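Local atomic coordinates of 2-dehydropantoate 2-reductase (Geobacter metallireducens, PDB entry 3HN2), a protein that probably catalyses the NADPH-dependent reduction of 2-dehydropantoate (ketopantoate) to (R)-pantoate, a step in pantothenate biosynthesis. Residues G11-Y17 / A126-R132; L44-N50 / G136-G142; P64-M70 / P91-E95; Y85-R90 / A111-F116. One frame throughout, in Å; residues are numbered along the deposited sequence.

Contact 1: residues G11-Y17 / A126-R132; sequences GALGLYY and AFLCSNR
The rings of Tyr16 and Tyr17 both receive Leu128 obliquely; one face of the Tyr17 ring also carries Tyr16 CD2, offset toward the rim, and the Tyr16 ring stacks with His140. The two tyrosines lie in the first turn of helix 14-23, which Gly14 begins; with Gly11 in the preceding turn it is consistent with the GxGxxG signature of a Rossmann fold, and the contact sets this region against the end of strand 121-129. The first torsions differ, with Tyr16 CG opposite the backbone N (chi1 174°) and Tyr17 CG beside it (chi1 -72°), yet both rings converge on one methyl. Leu128 CD1 lies 3.6 Å from Tyr16 CD2, and it also touches Tyr17 OH and Leu13 CB. Replacing Leu128 with alanine would probably open a gap between Leu13 and the two rings, leaving the tyrosines less firmly wedged. Ala126 CB adds a contact at 3.8 Å to Tyr17 OH, a hydroxyl that is hydrogen-bonded to Gly144 O. Farther along, Arg132 lays its CB-CG-CD run along the turn, CD 3.4 Å from Ala12 N, before the chain bends at chi3. On the carbonyl side of Ala12, Ser130 OG gives a weak hydrogen bond of 3.2 Å to Ala12 O.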
loop_
_atom_site.group_PDB
_atom_site.type_symbol
_atom_site.label_atom_id
_atom_site.label_comp_id
_atom_site.label_asym_id
_atom_site.label_seq_id
_atom_site.Cartn_x
_atom_site.Cartn_y
_atom_site.Cartn_z
ATOM N N GLY A 11 5.783 19.534 -13.320
ATOM C CA GLY A 11 6.528 18.635 -12.458
ATOM C C GLY A 11 6.149 17.202 -12.751
ATOM O O GLY A 11 5.640 16.891 -13.827
ATOM N N ALA A 12 6.375 16.331 -11.775
ATOM C CA ALA A 12 6.102 14.906 -11.928
ATOM C C ALA A 12 4.608 14.569 -11.889
ATOM O O ALA A 12 4.218 13.441 -12.205
ATOM C CB ALA A 12 6.860 14.115 -10.877
ATOM N N LEU A 13 3.778 15.540 -11.509
ATOM C CA LEU A 13 2.336 15.329 -11.444
ATOM C C LEU A 13 1.545 16.178 -12.442
ATOM O O LEU A 13 0.527 15.728 -12.968
ATOM C CB LEU A 13 1.813 15.485 -10.003
ATOM C CG LEU A 13 1.373 16.788 -9.335
ATOM C CD1 LEU A 13 -0.082 17.114 -9.644
ATOM C CD2 LEU A 13 1.557 16.665 -7.832
ATOM N N GLY A 14 2.008 17.401 -12.688
ATOM C CA GLY A 14 1.368 18.289 -13.649
ATOM C C GLY A 14 1.470 17.762 -15.068
ATOM O O GLY A 14 0.516 17.863 -15.849
ATOM N N LEU A 15 2.628 17.192 -15.391
ATOM C CA LEU A 15 2.851 16.576 -16.690
ATOM C C LEU A 15 2.026 15.307 -16.841
ATOM O O LEU A 15 1.341 15.138 -17.849
ATOM C CB LEU A 15 4.336 16.278 -16.911
ATOM C CG LEU A 15 5.300 17.410 -17.284
ATOM C CD1 LEU A 15 6.715 16.874 -17.384
ATOM C CD2 LEU A 15 4.912 18.091 -18.589
ATOM N N TYR A 16 2.085 14.440 -15.826
ATOM C CA TYR A 16 1.364 13.161 -15.813
ATOM C C TYR A 16 -0.138 13.316 -16.010
ATOM O O TYR A 16 -0.726 12.633 -16.844
ATOM C CB TYR A 16 1.646 12.396 -14.517
ATOM C CG TYR A 16 0.832 11.131 -14.333
ATOM C CD1 TYR A 16 1.056 10.005 -15.130
ATOM C CD2 TYR A 16 -0.151 11.051 -13.347
ATOM C CE1 TYR A 16 0.309 8.838 -14.956
ATOM C CE2 TYR A 16 -0.896 9.887 -13.161
ATOM C CZ TYR A 16 -0.659 8.785 -13.966
ATOM O OH TYR A 16 -1.399 7.637 -13.786
ATOM N N TYR A 17 -0.747 14.216 -15.245
ATOM C CA TYR A 17 -2.182 14.457 -15.355
ATOM C C TYR A 17 -2.566 15.155 -16.653
ATOM O O TYR A 17 -3.584 14.822 -17.256
ATOM C CB TYR A 17 -2.711 15.222 -14.140
ATOM C CG TYR A 17 -2.770 14.387 -12.882
ATOM C CD1 TYR A 17 -3.276 13.085 -12.903
ATOM C CD2 TYR A 17 -2.330 14.900 -11.666
ATOM C CE1 TYR A 17 -3.328 12.314 -11.745
ATOM C CE2 TYR A 17 -2.381 14.142 -10.505
ATOM C CZ TYR A 17 -2.882 12.854 -10.548
ATOM O OH TYR A 17 -2.929 12.113 -9.392
ATOM N N ALA A 126 -4.333 15.025 -4.346
ATOM C CA ALA A 126 -3.893 13.943 -5.217
ATOM C C ALA A 126 -2.913 13.047 -4.480
ATOM O O ALA A 126 -2.135 13.522 -3.655
ATOM C CB ALA A 126 -3.244 14.513 -6.460
ATOM N N PHE A 127 -2.957 11.753 -4.767
ATOM C CA PHE A 127 -1.977 10.828 -4.204
ATOM C C PHE A 127 -1.311 10.029 -5.313
ATOM O O PHE A 127 -1.935 9.170 -5.933
ATOM C CB PHE A 127 -2.607 9.903 -3.161
ATOM C CG PHE A 127 -1.613 9.335 -2.187
ATOM C CD1 PHE A 127 -1.303 10.021 -1.012
ATOM C CD2 PHE A 127 -0.976 8.123 -2.443
ATOM C CE1 PHE A 127 -0.376 9.506 -0.106
ATOM C CE2 PHE A 127 -0.050 7.604 -1.545
ATOM C CZ PHE A 127 0.250 8.295 -0.373
ATOM N N LEU A 128 -0.032 10.317 -5.538
ATOM C CA LEU A 128 0.690 9.823 -6.701
ATOM C C LEU A 128 2.120 9.456 -6.331
ATOM O O LEU A 128 2.781 10.191 -5.597
ATOM C CB LEU A 128 0.728 10.929 -7.756
ATOM C CG LEU A 128 0.478 10.681 -9.243
ATOM C CD1 LEU A 128 0.626 12.004 -9.960
ATOM C CD2 LEU A 128 1.411 9.655 -9.855
ATOM N N CYS A 129 2.591 8.321 -6.845
ATOM C CA CYS A 129 4.006 7.948 -6.755
ATOM C C CYS A 129 4.664 8.223 -8.103
ATOM O O CYS A 129 4.415 7.506 -9.075
ATOM C CB CYS A 129 4.173 6.469 -6.392
ATOM S SG CYS A 129 3.279 5.919 -4.932
ATOM N N SER A 130 5.492 9.264 -8.162
ATOM C CA SER A 130 6.109 9.680 -9.421
ATOM C C SER A 130 7.421 10.434 -9.250
ATOM O O SER A 130 7.436 11.559 -8.750
ATOM C CB SER A 130 5.136 10.535 -10.247
ATOM O OG SER A 130 4.809 11.738 -9.577
ATOM N N ASN A 131 8.520 9.802 -9.653
ATOM C CA ASN A 131 9.754 10.532 -9.912
ATOM C C ASN A 131 9.793 10.869 -11.400
ATOM O O ASN A 131 9.273 10.120 -12.220
ATOM C CB ASN A 131 11.001 9.754 -9.442
ATOM C CG ASN A 131 11.352 8.567 -10.341
ATOM O OD1 ASN A 131 10.910 7.442 -10.104
ATOM N ND2 ASN A 131 12.166 8.815 -11.365
ATOM N N ARG A 132 10.378 12.007 -11.748
ATOM C CA ARG A 132 10.480 12.406 -13.148
ATOM C C ARG A 132 11.941 12.444 -13.573
ATOM O O ARG A 132 12.816 11.961 -12.851
ATOM C CB ARG A 132 9.827 13.781 -13.356
ATOM C CG ARG A 132 10.416 14.898 -12.493
ATOM C CD ARG A 132 9.672 16.209 -12.686
ATOM N NE ARG A 132 10.091 16.927 -13.890
ATOM C CZ ARG A 132 10.948 17.946 -13.900
ATOM N NH1 ARG A 132 11.493 18.382 -12.770
ATOM N NH2 ARG A 132 11.265 18.531 -15.046
#

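Contact 2: residues L44-N50 / G136-G142; sequences LKVFSIN and GEVHHLG
Phe47 lies beside His139 on one face of a parallel strand pair, both side chains pointing the same way. Its CB passes 3.9 Å from Val138 O and 4.1 Å from His139 CD2. Farther out, CD1 sits over one face of the His139 imidazole, toward the rim, 3.6 Å from His139 CE1; the two rings are inclined at 43°. CE1 then reaches the carboxylate of Glu137, whose CD lies in the plane of the phenyl ring at its edge, 3.6 Å away, with the carboxylate turned nearly upright to the ring. Beneath these groups the backbones are joined by four near-straight hydrogen bonds, from Lys45 N to Gly136 O, Val138 N to Lys45 O, Phe47 N to Val138 O and His140 N to Phe47 O, the last at 2.7 Å, and a weak, bent fifth from Ile49 N to His140 O. On the opposite face Ser48 OG donates a weak bond to His140 ND1 (3.3 Å), while His140 NE2 is hydrogen-bonded to Ala143 O. Asn50 ND2 meets the edge of the same imidazole, and Asn50 OD1 accepts a hydrogen bond from ND2 of Asn205 of the second subunit. Leu141 and Gly142 together face Cys129 in a classic beta bulge. Strand 44-48 is the middle of a small three-stranded sheet, between antiparallel 53-55 and parallel 137-140, and Leu44, Val46 and Val138 pack on helix 14-23.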
loop_
_atom_site.group_PDB
_atom_site.type_symbol
_atom_site.label_atom_id
_atom_site.label_comp_id
_atom_site.label_asym_id
_atom_site.label_seq_id
_atom_site.Cartn_x
_atom_site.Cartn_y
_atom_site.Cartn_z
ATOM N N LEU A 44 6.612 14.531 -25.151
ATOM C CA LEU A 44 6.928 13.875 -23.880
ATOM C C LEU A 44 6.528 12.399 -23.839
ATOM O O LEU A 44 5.515 11.997 -24.415
ATOM C CB LEU A 44 6.376 14.658 -22.678
ATOM C CG LEU A 44 4.880 14.925 -22.491
ATOM C CD1 LEU A 44 4.263 13.928 -21.534
ATOM C CD2 LEU A 44 4.664 16.338 -21.987
ATOM N N LYS A 45 7.350 11.607 -23.156
ATOM C CA LYS A 45 7.118 10.178 -22.999
ATOM C C LYS A 45 6.654 9.887 -21.580
ATOM O O LYS A 45 7.302 10.293 -20.615
ATOM C CB LYS A 45 8.396 9.385 -23.287
ATOM C CG LYS A 45 9.033 9.655 -24.640
ATOM C CD LYS A 45 9.933 8.499 -25.044
ATOM C CE LYS A 45 10.254 8.537 -26.528
ATOM N NZ LYS A 45 10.863 7.260 -26.991
ATOM N N VAL A 46 5.528 9.191 -21.455
ATOM C CA VAL A 46 5.034 8.775 -20.146
ATOM C C VAL A 46 5.255 7.282 -19.968
ATOM O O VAL A 46 4.741 6.469 -20.734
ATOM C CB VAL A 46 3.538 9.127 -19.936
ATOM C CG1 VAL A 46 3.030 8.592 -18.602
ATOM C CG2 VAL A 46 3.335 10.625 -19.994
ATOM N N PHE A 47 6.043 6.934 -18.959
ATOM C CA PHE A 47 6.252 5.546 -18.591
ATOM C C PHE A 47 5.410 5.250 -17.359
ATOM O O PHE A 47 5.505 5.946 -16.353
ATOM C CB PHE A 47 7.737 5.264 -18.343
ATOM C CG PHE A 47 8.623 5.647 -19.495
ATOM C CD1 PHE A 47 9.373 6.818 -19.453
ATOM C CD2 PHE A 47 8.694 4.849 -20.633
ATOM C CE1 PHE A 47 10.187 7.182 -20.523
ATOM C CE2 PHE A 47 9.507 5.205 -21.708
ATOM C CZ PHE A 47 10.254 6.372 -21.651
ATOM N N SER A 48 4.561 4.233 -17.461
ATOM C CA SER A 48 3.675 3.863 -16.365
ATOM C C SER A 48 3.788 2.390 -16.017
ATOM O O SER A 48 4.342 1.592 -16.774
ATOM C CB SER A 48 2.220 4.184 -16.716
ATOM O OG SER A 48 1.977 5.575 -16.697
ATOM N N ILE A 49 3.249 2.042 -14.856
ATOM C CA ILE A 49 3.018 0.655 -14.492
ATOM C C ILE A 49 1.799 0.138 -15.261
ATOM O O ILE A 49 1.647 -1.068 -15.474
ATOM C CB ILE A 49 2.800 0.507 -12.978
ATOM C CG1 ILE A 49 1.894 1.630 -12.453
ATOM C CG2 ILE A 49 4.142 0.522 -12.252
ATOM C CD1 ILE A 49 1.102 1.262 -11.226
ATOM N N ASN A 50 0.944 1.071 -15.681
ATOM C CA ASN A 50 -0.253 0.780 -16.459
ATOM C C ASN A 50 -0.004 0.874 -17.967
ATOM O O ASN A 50 -0.882 1.301 -18.720
ATOM C CB ASN A 50 -1.378 1.743 -16.061
ATOM C CG ASN A 50 -1.719 1.676 -14.585
ATOM O OD1 ASN A 50 -1.452 0.679 -13.912
ATOM N ND2 ASN A 50 -2.324 2.743 -14.073
ATOM N N GLY A 136 11.420 15.775 -20.330
ATOM C CA GLY A 136 10.316 15.312 -21.163
ATOM C C GLY A 136 10.020 13.837 -20.971
ATOM O O GLY A 136 9.517 13.175 -21.879
ATOM N N GLU A 137 10.351 13.317 -19.791
ATOM C CA GLU A 137 10.042 11.934 -19.434
ATOM C C GLU A 137 9.405 11.860 -18.049
ATOM O O GLU A 137 10.016 12.237 -17.044
ATOM C CB GLU A 137 11.288 11.042 -19.514
ATOM C CG GLU A 137 11.707 10.679 -20.940
ATOM C CD GLU A 137 12.822 9.644 -21.004
ATOM O OE1 GLU A 137 13.266 9.151 -19.943
ATOM O OE2 GLU A 137 13.254 9.317 -22.131
ATOM N N VAL A 138 8.163 11.383 -18.017
ATOM C CA VAL A 138 7.397 11.243 -16.783
ATOM C C VAL A 138 7.303 9.767 -16.417
ATOM O O VAL A 138 6.933 8.943 -17.253
ATOM C CB VAL A 138 5.963 11.800 -16.944
ATOM C CG1 VAL A 138 5.320 12.041 -15.584
ATOM C CG2 VAL A 138 5.969 13.077 -17.766
ATOM N N HIS A 139 7.641 9.438 -15.172
ATOM C CA HIS A 139 7.527 8.061 -14.681
ATOM C C HIS A 139 6.431 7.964 -13.623
ATOM O O HIS A 139 6.443 8.710 -12.647
ATOM C CB HIS A 139 8.861 7.552 -14.120
ATOM C CG HIS A 139 9.925 7.356 -15.157
ATOM N ND1 HIS A 139 10.442 8.393 -15.902
ATOM C CD2 HIS A 139 10.585 6.243 -15.556
ATOM C CE1 HIS A 139 11.363 7.926 -16.725
ATOM N NE2 HIS A 139 11.470 6.625 -16.534
ATOM N N HIS A 140 5.485 7.054 -13.839
ATOM C CA HIS A 140 4.370 6.830 -12.919
ATOM C C HIS A 140 4.496 5.450 -12.289
ATOM O O HIS A 140 4.304 4.432 -12.955
ATOM C CB HIS A 140 3.036 6.992 -13.656
ATOM C CG HIS A 140 1.863 6.365 -12.959
ATOM N ND1 HIS A 140 1.129 5.341 -13.518
ATOM C CD2 HIS A 140 1.301 6.615 -11.752
ATOM C CE1 HIS A 140 0.161 4.993 -12.690
ATOM N NE2 HIS A 140 0.246 5.749 -11.610
ATOM N N LEU A 141 4.818 5.430 -10.999
ATOM C CA LEU A 141 5.162 4.188 -10.301
ATOM C C LEU A 141 3.987 3.547 -9.567
ATOM O O LEU A 141 4.049 2.369 -9.203
ATOM C CB LEU A 141 6.334 4.415 -9.333
ATOM C CG LEU A 141 7.578 5.168 -9.824
ATOM C CD1 LEU A 141 8.596 5.291 -8.694
ATOM C CD2 LEU A 141 8.208 4.516 -11.060
ATOM N N GLY A 142 2.927 4.322 -9.349
ATOM C CA GLY A 142 1.744 3.835 -8.645
ATOM C C GLY A 142 0.681 4.886 -8.386
ATOM O O GLY A 142 0.931 6.084 -8.538
#

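Contact 3: residues P64-M70 / P91-E95; sequences PEEIGPM and PLVEE
Leu92 crosses Ile67 and Met70 obliquely, while Pro64 and Pro91 lie side by side with their rings pointing the same way. With Leu92 CG opposite its carbonyl carbon (chi1 -48°), the CD2 methyl turns into the bend formed by residues 64-70. There it lies 3.7 Å from Ile67 CB, 3.4 Å from Gly68 O and 4.1 Å from Met70 CG. In the proline pair Pro64 CB stands 4.1 Å from Pro91 CG; Pro91 CB rests 3.8 Å from Glu65 CA. Pro69 CB touches Glu94 CB. A single hydrogen bond, from Met70 N to Leu92 O at 3.0 Å, pins the backbones, the donor tilted 28° from the carbonyl plane. Gly68, with positive phi, turns the chain out of the short, weakly bonded helix at 64-67, and a side chain there would run into Pro69. The segments lead into strands 72-75 and 98-101, so the contact joins the entrances of adjacent parallel strands linked by a beta-alpha-beta crossover through helix 85-89, an arrangement belonging to the Rossmann fold.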
loop_
_atom_site.group_PDB
_atom_site.type_symbol
_atom_site.label_atom_id
_atom_site.label_comp_id
_atom_site.label_asym_id
_atom_site.label_seq_id
_atom_site.Cartn_x
_atom_site.Cartn_y
_atom_site.Cartn_z
ATOM N N PRO A 64 2.887 32.591 -20.177
ATOM C CA PRO A 64 1.431 32.444 -20.011
ATOM C C PRO A 64 0.586 33.399 -20.858
ATOM O O PRO A 64 -0.558 33.070 -21.179
ATOM C CB PRO A 64 1.209 32.718 -18.520
ATOM C CG PRO A 64 2.402 33.456 -18.070
ATOM C CD PRO A 64 3.543 33.012 -18.925
ATOM N N GLU A 65 1.143 34.555 -21.225
ATOM C CA GLU A 65 0.433 35.531 -22.068
ATOM C C GLU A 65 0.276 35.084 -23.522
ATOM O O GLU A 65 -0.540 35.637 -24.262
ATOM C CB GLU A 65 1.072 36.928 -21.989
ATOM C CG GLU A 65 2.595 36.970 -22.112
ATOM C CD GLU A 65 3.305 37.012 -20.765
ATOM O OE1 GLU A 65 4.250 37.816 -20.617
ATOM O OE2 GLU A 65 2.918 36.249 -19.854
ATOM N N GLU A 66 1.056 34.079 -23.918
ATOM C CA GLU A 66 0.938 33.461 -25.238
ATOM C C GLU A 66 -0.242 32.490 -25.285
ATOM O O GLU A 66 -0.888 32.339 -26.324
ATOM C CB GLU A 66 2.232 32.729 -25.603
ATOM C CG GLU A 66 3.492 33.599 -25.560
ATOM C CD GLU A 66 4.778 32.806 -25.757
ATOM O OE1 GLU A 66 5.807 33.425 -26.104
ATOM O OE2 GLU A 66 4.769 31.568 -25.566
ATOM N N ILE A 67 -0.511 31.837 -24.155
ATOM C CA ILE A 67 -1.618 30.883 -24.026
ATOM C C ILE A 67 -2.966 31.602 -23.987
ATOM O O ILE A 67 -3.894 31.227 -24.701
ATOM C CB ILE A 67 -1.474 30.005 -22.759
ATOM C CG1 ILE A 67 -0.056 29.439 -22.647
ATOM C CG2 ILE A 67 -2.509 28.889 -22.753
ATOM C CD1 ILE A 67 0.197 28.563 -21.428
ATOM N N GLY A 68 -3.063 32.631 -23.149
ATOM C CA GLY A 68 -4.286 33.417 -23.029
ATOM C C GLY A 68 -5.344 32.770 -22.154
ATOM O O GLY A 68 -5.063 31.777 -21.478
ATOM N N PRO A 69 -6.569 33.336 -22.159
ATOM C CA PRO A 69 -7.705 32.875 -21.348
ATOM C C PRO A 69 -8.027 31.390 -21.525
ATOM O O PRO A 69 -7.994 30.874 -22.641
ATOM C CB PRO A 69 -8.865 33.739 -21.856
ATOM C CG PRO A 69 -8.213 34.977 -22.349
ATOM C CD PRO A 69 -6.930 34.513 -22.972
ATOM N N MET A 70 -8.315 30.721 -20.410
ATOM C CA MET A 70 -8.587 29.284 -20.380
ATOM C C MET A 70 -9.911 28.998 -19.662
ATOM O O MET A 70 -10.525 29.904 -19.099
ATOM C CB MET A 70 -7.441 28.551 -19.671
ATOM C CG MET A 70 -6.076 28.649 -20.350
ATOM S SD MET A 70 -5.730 27.308 -21.512
ATOM C CE MET A 70 -6.224 28.048 -23.070
ATOM N N PRO A 91 -2.680 36.045 -16.790
ATOM C CA PRO A 91 -3.049 36.035 -18.218
ATOM C C PRO A 91 -4.008 34.915 -18.659
ATOM O O PRO A 91 -4.633 35.031 -19.714
ATOM C CB PRO A 91 -1.700 35.857 -18.926
ATOM C CG PRO A 91 -0.678 36.272 -17.932
ATOM C CD PRO A 91 -1.226 35.829 -16.628
ATOM N N LEU A 92 -4.120 33.855 -17.859
ATOM C CA LEU A 92 -4.981 32.713 -18.176
ATOM C C LEU A 92 -6.411 32.876 -17.661
ATOM O O LEU A 92 -7.285 32.071 -17.983
ATOM C CB LEU A 92 -4.384 31.425 -17.602
ATOM C CG LEU A 92 -2.903 31.141 -17.854
ATOM C CD1 LEU A 92 -2.371 30.123 -16.857
ATOM C CD2 LEU A 92 -2.686 30.665 -19.278
ATOM N N VAL A 93 -6.645 33.919 -16.870
ATOM C CA VAL A 93 -7.926 34.098 -16.184
ATOM C C VAL A 93 -8.886 35.033 -16.932
ATOM O O VAL A 93 -8.578 36.200 -17.184
ATOM C CB VAL A 93 -7.714 34.561 -14.708
ATOM C CG1 VAL A 93 -9.033 34.926 -14.033
ATOM C CG2 VAL A 93 -7.002 33.476 -13.908
ATOM N N GLU A 94 -10.038 34.483 -17.303
ATOM C CA GLU A 94 -11.164 35.250 -17.828
ATOM C C GLU A 94 -12.346 34.971 -16.897
ATOM O O GLU A 94 -12.271 34.063 -16.069
ATOM C CB GLU A 94 -11.467 34.828 -19.275
ATOM C CG GLU A 94 -12.493 35.685 -20.042
ATOM C CD GLU A 94 -12.260 37.186 -19.909
ATOM O OE1 GLU A 94 -11.200 37.675 -20.360
ATOM O OE2 GLU A 94 -13.146 37.877 -19.363
ATOM N N GLU A 95 -13.412 35.762 -17.008
ATOM C CA GLU A 95 -14.647 35.529 -16.263
ATOM C C GLU A 95 -15.207 34.142 -16.585
ATOM O O GLU A 95 -15.693 33.899 -17.692
ATOM C CB GLU A 95 -15.674 36.618 -16.587
ATOM C CG GLU A 95 -17.007 36.483 -15.855
ATOM C CD GLU A 95 -18.134 37.239 -16.538
ATOM O OE1 GLU A 95 -18.041 37.485 -17.761
ATOM O OE2 GLU A 95 -19.119 37.583 -15.852
#

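Contact 4: residues Y85-R90 / A111-F116; sequences YEELIR and ALATLF
Tyr85 turns its ring toward Leu112 through a chi1 of -92°, away from the usual staggered position, and Leu112, with CG opposite its own carbonyl carbon, extends a methyl to meet it. Leu112 CD2 stands over the centre of the Tyr85 ring, 3.5 Å from the centroid and 2° off the normal, a well-aligned CH-pi contact. At the edge of that ring, close to its plane, Ala111 CB comes within 3.8 Å of Tyr85 CE1. Leu115 straddles the start of the facing helix: its CD1 touches Tyr85 CB at 3.7 Å and its CD2 meets Glu86 CB. Phe116 CZ presses on Ile89 CB at 3.6 Å, their side chains crossing at about a right angle, while Tyr85 O lies near the plane of the phenyl ring at its edge. With the ring cut back to an alanine at Tyr85, Leu112 CD2 and Ala111 CB would probably face a gap and Gln103 OE1 would lose its hydroxyl partner. The axes of segments 85-89 and 111-115 cross at 71° with a closest approach of 11.3 Å. These helices of successive beta-alpha-beta crossovers pack on the Rossmann-type sheet, Ile89 on Val75 and Leu112 on Thr101, with Phe116 just beyond on Ile99. No hydrogen bond joins the two segments; their contact is mainly apolar, with Arg90 NH2 beside the Phe116 ring the polar exception, and Tyr85 OH is hydrogen-bonded to Gln103 OE1.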
loop_
_atom_site.group_PDB
_atom_site.type_symbol
_atom_site.label_atom_id
_atom_site.label_comp_id
_atom_site.label_asym_id
_atom_site.label_seq_id
_atom_site.Cartn_x
_atom_site.Cartn_y
_atom_site.Cartn_z
ATOM N N TYR A 85 2.580 33.261 -8.293
ATOM C CA TYR A 85 1.176 33.006 -8.638
ATOM C C TYR A 85 0.593 34.034 -9.602
ATOM O O TYR A 85 -0.029 33.667 -10.601
ATOM C CB TYR A 85 0.301 32.982 -7.383
ATOM C CG TYR A 85 0.079 31.630 -6.738
ATOM C CD1 TYR A 85 -0.375 31.545 -5.422
ATOM C CD2 TYR A 85 0.307 30.443 -7.433
ATOM C CE1 TYR A 85 -0.592 30.321 -4.814
ATOM C CE2 TYR A 85 0.095 29.209 -6.829
ATOM C CZ TYR A 85 -0.361 29.159 -5.521
ATOM O OH TYR A 85 -0.577 27.950 -4.910
ATOM N N GLU A 86 0.810 35.311 -9.293
ATOM C CA GLU A 86 0.228 36.427 -10.040
ATOM C C GLU A 86 0.715 36.496 -11.486
ATOM O O GLU A 86 -0.103 36.553 -12.402
ATOM C CB GLU A 86 0.464 37.754 -9.300
ATOM C CG GLU A 86 -0.186 38.987 -9.933
ATOM C CD GLU A 86 0.828 39.915 -10.586
ATOM O OE1 GLU A 86 0.790 40.063 -11.826
ATOM O OE2 GLU A 86 1.668 40.492 -9.859
ATOM N N GLU A 87 2.032 36.450 -11.691
ATOM C CA GLU A 87 2.597 36.523 -13.048
ATOM C C GLU A 87 2.224 35.331 -13.937
ATOM O O GLU A 87 1.975 35.500 -15.134
ATOM C CB GLU A 87 4.122 36.738 -13.027
ATOM C CG GLU A 87 4.938 35.667 -12.303
ATOM C CD GLU A 87 6.323 35.459 -12.907
ATOM O OE1 GLU A 87 7.299 35.371 -12.132
ATOM O OE2 GLU A 87 6.440 35.378 -14.152
ATOM N N LEU A 88 2.150 34.142 -13.338
ATOM C CA LEU A 88 1.949 32.903 -14.089
ATOM C C LEU A 88 0.493 32.579 -14.428
ATOM O O LEU A 88 0.230 31.902 -15.418
ATOM C CB LEU A 88 2.578 31.717 -13.346
ATOM C CG LEU A 88 4.100 31.640 -13.211
ATOM C CD1 LEU A 88 4.462 30.587 -12.188
ATOM C CD2 LEU A 88 4.774 31.344 -14.544
ATOM N N ILE A 89 -0.447 33.052 -13.612
ATOM C CA ILE A 89 -1.852 32.658 -13.761
ATOM C C ILE A 89 -2.773 33.773 -14.300
ATOM O O ILE A 89 -3.676 33.486 -15.087
ATOM C CB ILE A 89 -2.394 31.977 -12.457
ATOM C CG1 ILE A 89 -1.598 30.699 -12.162
ATOM C CG2 ILE A 89 -3.880 31.617 -12.564
ATOM C CD1 ILE A 89 -1.674 30.224 -10.724
ATOM N N ARG A 90 -2.525 35.027 -13.911
ATOM C CA ARG A 90 -3.333 36.186 -14.371
ATOM C C ARG A 90 -3.665 36.283 -15.878
ATOM O O ARG A 90 -4.824 36.555 -16.213
ATOM C CB ARG A 90 -2.793 37.520 -13.794
ATOM C CG ARG A 90 -2.974 38.785 -14.649
ATOM C CD ARG A 90 -4.335 39.462 -14.467
ATOM N NE ARG A 90 -4.359 40.395 -13.342
ATOM C CZ ARG A 90 -4.852 40.117 -12.137
ATOM N NH1 ARG A 90 -4.823 41.039 -11.184
ATOM N NH2 ARG A 90 -5.374 38.923 -11.876
ATOM N N ALA A 111 -4.580 31.230 -0.907
ATOM C CA ALA A 111 -3.714 32.214 -1.557
ATOM C C ALA A 111 -4.299 32.622 -2.899
ATOM O O ALA A 111 -4.484 33.811 -3.165
ATOM C CB ALA A 111 -2.313 31.661 -1.740
ATOM N N LEU A 112 -4.610 31.614 -3.712
ATOM C CA LEU A 112 -5.233 31.774 -5.020
ATOM C C LEU A 112 -6.626 32.384 -4.928
ATOM O O LEU A 112 -7.058 33.081 -5.849
ATOM C CB LEU A 112 -5.329 30.417 -5.720
ATOM C CG LEU A 112 -4.055 29.667 -6.110
ATOM C CD1 LEU A 112 -4.362 28.190 -6.347
ATOM C CD2 LEU A 112 -3.405 30.287 -7.338
ATOM N N ALA A 113 -7.324 32.111 -3.825
ATOM C CA ALA A 113 -8.647 32.681 -3.567
ATOM C C ALA A 113 -8.572 34.176 -3.275
ATOM O O ALA A 113 -9.406 34.941 -3.752
ATOM C CB ALA A 113 -9.333 31.951 -2.429
ATOM N N THR A 114 -7.566 34.571 -2.492
ATOM C CA THR A 114 -7.263 35.974 -2.214
ATOM C C THR A 114 -6.821 36.680 -3.495
ATOM O O THR A 114 -7.187 37.833 -3.742
ATOM C CB THR A 114 -6.137 36.100 -1.163
ATOM O OG1 THR A 114 -6.424 35.249 -0.049
ATOM C CG2 THR A 114 -6.001 37.533 -0.669
ATOM N N LEU A 115 -6.050 35.966 -4.310
ATOM C CA LEU A 115 -5.444 36.538 -5.495
ATOM C C LEU A 115 -6.431 36.697 -6.649
ATOM O O LEU A 115 -6.376 37.694 -7.368
ATOM C CB LEU A 115 -4.242 35.699 -5.926
ATOM C CG LEU A 115 -2.983 36.509 -6.232
ATOM C CD1 LEU A 115 -1.744 35.713 -5.881
ATOM C CD2 LEU A 115 -2.941 36.982 -7.681
ATOM N N PHE A 116 -7.337 35.732 -6.812
ATOM C CA PHE A 116 -8.214 35.690 -7.990
ATOM C C PHE A 116 -9.715 35.732 -7.704
ATOM O O PHE A 116 -10.456 36.450 -8.377
ATOM C CB PHE A 116 -7.874 34.480 -8.868
ATOM C CG PHE A 116 -6.452 34.472 -9.352
ATOM C CD1 PHE A 116 -6.039 35.347 -10.355
ATOM C CD2 PHE A 116 -5.517 33.600 -8.795
ATOM C CE1 PHE A 116 -4.722 35.349 -10.804
ATOM C CE2 PHE A 116 -4.194 33.592 -9.237
ATOM C CZ PHE A 116 -3.796 34.474 -10.240
#

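Overall arrangement
From the N terminus, residues 11-17 open the long loop that contact 1 closes at 126-132, where the start of helix 14-23 meets the end of strand 121-129. Contact 2 begins inside that loop, at 44-50, and ends beyond it, at 136-142, so the two cross; they also touch, and together they tie the small three-stranded sheet to the main one. Contacts 3 and 4 are nested inside both loops. They cross each other as well, 64-70 reaching past 85-90 to 91-95 before 111-116 closes contact 4. The two touch: contact 3 joins the entrances of strands 72-75 and 98-101, and contact 4 the helices of successive crossovers.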